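Uncharacterized protein (Nitrosospira multiformis, PDB 3P51) is of unknown function but, as a polyketide cyclase and lipid transport family member of Bet v 1-like fold, probably binds a hydrophobic ligand. Local coordinates at residues Ser7-Ile21 against Leu133-Arg145. Numbering follows the deposited sequence.
Sequences SIVVDAPVERVWSRI and LADLAAEFTSESR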
loop_
_atom_site.group_PDB
_atom_site.type_symbol
_atom_site.label_atom_id
_atom_site.label_comp_id
_atom_site.label_asym_id
_atom_site.label_seq_id
_atom_site.Cartn_x
_atom_site.Cartn_y
_atom_site.Cartn_z
ATOM N N SER A 7 -3.571 7.061 -17.143
ATOM C CA SER A 7 -2.151 7.297 -16.948
ATOM C C SER A 7 -1.464 7.704 -18.244
ATOM O O SER A 7 -1.952 7.421 -19.342
ATOM C CB SER A 7 -1.494 6.051 -16.350
ATOM O OG SER A 7 -1.635 4.931 -17.209
ATOM N N ILE A 8 -0.343 8.398 -18.102
ATOM C CA ILE A 8 0.459 8.857 -19.231
ATOM C C ILE A 8 1.929 8.891 -18.823
ATOM O O ILE A 8 2.252 8.894 -17.630
ATOM C CB ILE A 8 0.105 10.291 -19.629
ATOM C CG1 ILE A 8 0.324 11.219 -18.432
ATOM C CG2 ILE A 8 -1.327 10.381 -20.140
ATOM C CD1 ILE A 8 0.191 12.679 -18.766
ATOM N N VAL A 9 2.811 8.922 -19.822
ATOM C CA VAL A 9 4.227 9.195 -19.597
ATOM C C VAL A 9 4.568 10.613 -20.054
ATOM O O VAL A 9 4.202 11.030 -21.144
ATOM C CB VAL A 9 5.115 8.185 -20.323
ATOM C CG1 VAL A 9 6.597 8.611 -20.249
ATOM C CG2 VAL A 9 4.921 6.805 -19.706
ATOM N N VAL A 10 5.257 11.350 -19.192
ATOM C CA VAL A 10 5.575 12.756 -19.427
ATOM C C VAL A 10 7.090 12.906 -19.606
ATOM O O VAL A 10 7.862 12.432 -18.764
ATOM C CB VAL A 10 5.118 13.608 -18.218
ATOM C CG1 VAL A 10 5.607 15.017 -18.336
ATOM C CG2 VAL A 10 3.600 13.587 -18.082
ATOM N N ASP A 11 7.520 13.555 -20.689
ATOM C CA ASP A 11 8.954 13.687 -20.972
ATOM C C ASP A 11 9.623 14.802 -20.157
ATOM O O ASP A 11 10.030 15.834 -20.700
ATOM C CB ASP A 11 9.228 13.881 -22.473
ATOM C CG ASP A 11 10.713 13.720 -22.827
ATOM O OD1 ASP A 11 11.567 13.873 -21.929
ATOM O OD2 ASP A 11 11.036 13.435 -24.001
ATOM N N ALA A 12 9.732 14.575 -18.855
ATOM C CA ALA A 12 10.419 15.484 -17.952
ATOM C C ALA A 12 10.764 14.714 -16.686
ATOM O O ALA A 12 10.098 13.734 -16.352
ATOM C CB ALA A 12 9.541 16.663 -17.623
ATOM N N PRO A 13 11.818 15.142 -15.986
ATOM C CA PRO A 13 12.215 14.416 -14.778
ATOM C C PRO A 13 11.161 14.559 -13.694
ATOM O O PRO A 13 10.437 15.556 -13.657
ATOM C CB PRO A 13 13.547 15.068 -14.381
ATOM C CG PRO A 13 13.614 16.352 -15.114
ATOM C CD PRO A 13 12.753 16.228 -16.332
ATOM N N VAL A 14 11.062 13.554 -12.832
ATOM C CA VAL A 14 9.982 13.494 -11.854
ATOM C C VAL A 14 10.005 14.684 -10.894
ATOM O O VAL A 14 8.951 15.155 -10.477
ATOM C CB VAL A 14 9.998 12.157 -11.078
ATOM C CG1 VAL A 14 11.191 12.104 -10.124
ATOM C CG2 VAL A 14 8.681 11.935 -10.328
ATOM N N GLU A 15 11.197 15.169 -10.546
ATOM C CA GLU A 15 11.321 16.327 -9.655
ATOM C C GLU A 15 10.662 17.564 -10.254
ATOM O O GLU A 15 10.068 18.375 -9.542
ATOM C CB GLU A 15 12.783 16.646 -9.355
ATOM C CG GLU A 15 13.526 15.606 -8.514
ATOM C CD GLU A 15 14.028 14.419 -9.326
ATOM O OE1 GLU A 15 14.019 14.498 -10.579
ATOM O OE2 GLU A 15 14.436 13.409 -8.703
ATOM N N ARG A 16 10.782 17.713 -11.566
ATOM C CA ARG A 16 10.185 18.850 -12.258
ATOM C C ARG A 16 8.667 18.723 -12.345
ATOM O O ARG A 16 7.925 19.694 -12.120
ATOM C CB ARG A 16 10.785 18.968 -13.657
ATOM C CG ARG A 16 10.448 20.247 -14.385
ATOM C CD ARG A 16 11.639 20.693 -15.210
ATOM N NE ARG A 16 11.297 21.784 -16.116
ATOM C CZ ARG A 16 10.968 21.616 -17.392
ATOM N NH1 ARG A 16 10.934 20.397 -17.918
ATOM N NH2 ARG A 16 10.673 22.668 -18.145
ATOM N N VAL A 17 8.195 17.531 -12.689
ATOM C CA VAL A 17 6.754 17.321 -12.766
ATOM C C VAL A 17 6.127 17.526 -11.395
ATOM O O VAL A 17 5.113 18.203 -11.268
ATOM C CB VAL A 17 6.389 15.928 -13.294
ATOM C CG1 VAL A 17 4.887 15.816 -13.407
ATOM C CG2 VAL A 17 7.036 15.683 -14.661
ATOM N N TRP A 18 6.735 16.947 -10.363
ATOM C CA TRP A 18 6.208 17.112 -9.009
ATOM C C TRP A 18 6.176 18.590 -8.625
ATOM O O TRP A 18 5.181 19.083 -8.103
ATOM C CB TRP A 18 7.034 16.300 -7.996
ATOM C CG TRP A 18 6.490 16.337 -6.572
ATOM C CD1 TRP A 18 7.152 16.770 -5.452
ATOM C CD2 TRP A 18 5.179 15.943 -6.131
ATOM N NE1 TRP A 18 6.339 16.660 -4.348
ATOM C CE2 TRP A 18 5.129 16.151 -4.732
ATOM C CE3 TRP A 18 4.052 15.422 -6.776
ATOM C CZ2 TRP A 18 3.988 15.862 -3.964
ATOM C CZ3 TRP A 18 2.902 15.139 -6.009
ATOM C CH2 TRP A 18 2.888 15.362 -4.622
ATOM N N SER A 19 7.267 19.304 -8.890
ATOM C CA SER A 19 7.334 20.711 -8.520
ATOM C C SER A 19 6.151 21.483 -9.095
ATOM O O SER A 19 5.654 22.441 -8.497
ATOM C CB SER A 19 8.659 21.331 -8.976
ATOM O OG SER A 19 8.594 22.738 -8.859
ATOM N N ARG A 20 5.696 21.052 -10.263
ATOM C CA ARG A 20 4.613 21.727 -10.961
ATOM C C ARG A 20 3.216 21.404 -10.389
ATOM O O ARG A 20 2.362 22.285 -10.317
ATOM C CB ARG A 20 4.669 21.372 -12.452
ATOM C CG ARG A 20 3.625 22.086 -13.321
ATOM C CD ARG A 20 3.954 23.566 -13.481
ATOM N NE ARG A 20 3.167 24.190 -14.548
ATOM C CZ ARG A 20 2.210 25.096 -14.361
ATOM N NH1 ARG A 20 1.911 25.506 -13.134
ATOM N NH2 ARG A 20 1.560 25.604 -15.407
ATOM N N ILE A 21 2.983 20.153 -9.982
ATOM C CA ILE A 21 1.633 19.722 -9.588
ATOM C C ILE A 21 1.424 19.570 -8.083
ATOM O O ILE A 21 0.326 19.269 -7.645
ATOM C CB ILE A 21 1.272 18.370 -10.221
ATOM C CG1 ILE A 21 2.183 17.264 -9.677
ATOM C CG2 ILE A 21 1.364 18.450 -11.740
ATOM C CD1 ILE A 21 1.571 15.886 -9.735
ATOM N N LEU A 133 -4.688 15.251 -17.662
ATOM C CA LEU A 133 -3.403 14.626 -17.951
ATOM C C LEU A 133 -2.818 15.130 -19.272
ATOM O O LEU A 133 -1.612 15.345 -19.382
ATOM C CB LEU A 133 -3.538 13.106 -17.975
ATOM C CG LEU A 133 -3.820 12.449 -16.625
ATOM C CD1 LEU A 133 -4.115 10.973 -16.783
ATOM C CD2 LEU A 133 -2.650 12.651 -15.672
ATOM N N ALA A 134 -3.676 15.314 -20.271
ATOM C CA ALA A 134 -3.240 15.811 -21.578
ATOM C C ALA A 134 -2.605 17.200 -21.487
ATOM O O ALA A 134 -1.628 17.487 -22.181
ATOM C CB ALA A 134 -4.406 15.815 -22.562
ATOM N N ASP A 135 -3.159 18.063 -20.636
ATOM C CA ASP A 135 -2.528 19.354 -20.350
ATOM C C ASP A 135 -1.133 19.165 -19.751
ATOM O O ASP A 135 -0.172 19.840 -20.125
ATOM C CB ASP A 135 -3.386 20.175 -19.382
ATOM C CG ASP A 135 -4.540 20.883 -20.074
ATOM O OD1 ASP A 135 -4.554 20.918 -21.322
ATOM O OD2 ASP A 135 -5.434 21.410 -19.370
ATOM N N LEU A 136 -1.027 18.240 -18.807
ATOM C CA LEU A 136 0.236 18.014 -18.111
ATOM C C LEU A 136 1.304 17.556 -19.098
ATOM O O LEU A 136 2.434 18.040 -19.078
ATOM C CB LEU A 136 0.050 17.007 -16.970
ATOM C CG LEU A 136 1.210 16.882 -15.981
ATOM C CD1 LEU A 136 1.648 18.260 -15.512
ATOM C CD2 LEU A 136 0.787 16.022 -14.803
ATOM N N ALA A 137 0.930 16.638 -19.980
ATOM C CA ALA A 137 1.834 16.152 -21.014
ATOM C C ALA A 137 2.203 17.252 -22.001
ATOM O O ALA A 137 3.363 17.394 -22.377
ATOM C CB ALA A 137 1.211 14.979 -21.748
ATOM N N ALA A 138 1.217 18.034 -22.426
ATOM C CA ALA A 138 1.475 19.074 -23.410
ATOM C C ALA A 138 2.478 20.086 -22.873
ATOM O O ALA A 138 3.254 20.664 -23.631
ATOM C CB ALA A 138 0.182 19.764 -23.828
ATOM N N GLU A 139 2.468 20.292 -21.561
ATOM C CA GLU A 139 3.400 21.232 -20.952
ATOM C C GLU A 139 4.837 20.693 -20.931
ATOM O O GLU A 139 5.797 21.454 -21.022
ATOM C CB GLU A 139 2.940 21.617 -19.544
ATOM C CG GLU A 139 4.004 22.361 -18.762
ATOM C CD GLU A 139 3.434 23.325 -17.739
ATOM O OE1 GLU A 139 2.230 23.670 -17.824
ATOM O OE2 GLU A 139 4.211 23.749 -16.855
ATOM N N PHE A 140 4.976 19.378 -20.821
ATOM C CA PHE A 140 6.293 18.756 -20.769
ATOM C C PHE A 140 6.522 17.846 -21.973
ATOM O O PHE A 140 6.425 16.617 -21.863
ATOM C CB PHE A 140 6.453 17.937 -19.485
ATOM C CG PHE A 140 6.417 18.756 -18.230
ATOM C CD1 PHE A 140 7.443 19.633 -17.930
ATOM C CD2 PHE A 140 5.367 18.638 -17.341
ATOM C CE1 PHE A 140 7.415 20.381 -16.771
ATOM C CE2 PHE A 140 5.338 19.384 -16.179
ATOM C CZ PHE A 140 6.362 20.256 -15.896
ATOM N N THR A 141 6.830 18.445 -23.118
ATOM C CA THR A 141 7.000 17.673 -24.343
ATOM C C THR A 141 8.434 17.166 -24.507
ATOM O O THR A 141 9.363 17.680 -23.879
ATOM C CB THR A 141 6.587 18.491 -25.576
ATOM O OG1 THR A 141 5.276 19.027 -25.369
ATOM C CG2 THR A 141 6.572 17.615 -26.821
ATOM N N SER A 142 8.601 16.148 -25.346
ATOM C CA SER A 142 9.918 15.600 -25.646
ATOM C C SER A 142 10.834 16.660 -26.255
ATOM O O SER A 142 12.043 16.458 -26.374
ATOM C CB SER A 142 9.791 14.402 -26.594
ATOM O OG SER A 142 11.060 13.838 -26.880
ATOM N N GLU A 143 10.247 17.790 -26.637
ATOM C CA GLU A 143 10.995 18.900 -27.217
ATOM C C GLU A 143 10.966 20.128 -26.307
ATOM O O GLU A 143 11.855 20.978 -26.369
ATOM C CB GLU A 143 10.458 19.239 -28.612
ATOM C CG GLU A 143 8.937 19.290 -28.710
ATOM C CD GLU A 143 8.398 20.707 -28.766
ATOM O OE1 GLU A 143 7.164 20.880 -28.659
ATOM O OE2 GLU A 143 9.208 21.646 -28.923
ATOM N N SER A 144 9.942 20.214 -25.462
ATOM C CA SER A 144 9.862 21.266 -24.457
ATOM C C SER A 144 10.957 21.061 -23.412
ATOM O O SER A 144 11.222 21.938 -22.587
ATOM C CB SER A 144 8.484 21.273 -23.792
ATOM O OG SER A 144 8.331 22.399 -22.945
ATOM N N ARG A 145 11.582 19.888 -23.452
ATOM C CA ARG A 145 12.753 19.599 -22.631
ATOM C C ARG A 145 14.030 19.874 -23.435
ATOM O O ARG A 145 14.852 18.982 -23.653
ATOM C CB ARG A 145 12.710 18.148 -22.111
ATOM C CG ARG A 145 14.039 17.623 -21.561
ATOM C CD ARG A 145 13.908 16.915 -20.216
ATOM N NE ARG A 145 13.491 15.518 -20.330
ATOM C CZ ARG A 145 13.946 14.536 -19.553
ATOM N NH1 ARG A 145 14.848 14.791 -18.614
ATOM N NH2 ARG A 145 13.508 13.296 -19.721
#
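Asp11 OD1 accepts two hydrogen bonds of a salt bridge from Arg145: NE and NH2 each lie 3.0 Å from it, side-on, with the oxygen in the guanidinium plane and the carboxylate turned 89° from that plane. The other oxygen, OD2, has a weak bond from Ser142 OG. Both partners sit in the poorly ordered 141-145 tail, so this grip is less sharply defined than the next. One face of the Arg145 guanidinium rests on Ala12 CA and on Pro13 N and CD.

A second salt bridge, between helix 14-21 and the end of helix 120-139, illustrates the alternative side-on grip: where Arg145 converges on a single oxygen, Arg20 spreads its bonds over both oxygens of Glu139, with NE 2.6 Å from OE2 and NH2 3.2 Å from OE1. Its chain bends at chi2 (72°) to bring the guanidinium there, while NH1 hydrogen-bonds to Ser28 OG. A methionine in place of Arg20 would probably leave the Glu139 carboxylate without its mate and freer to turn.

Between the two pairs lies Phe140, just past the helix. Glu139 CG sits over the centre of one ring face and Val17 CG2 lies over the opposite face, offset toward the rim; Arg20 CB and the Arg16 guanidinium meet the ring edge, the latter presenting its own face. Ile21 CG2 packs on Leu136 CD1 at 3.8 Å. Farther back, Ile8 CD1 touches Leu133 CB and Ala137 CB where strand 7-10 runs nearly parallel to helix 133-139, their axes 9° apart. Such packing of the long C-terminal helix against the first strand and first short helix is characteristic of the Bet v 1-like helix-grip fold.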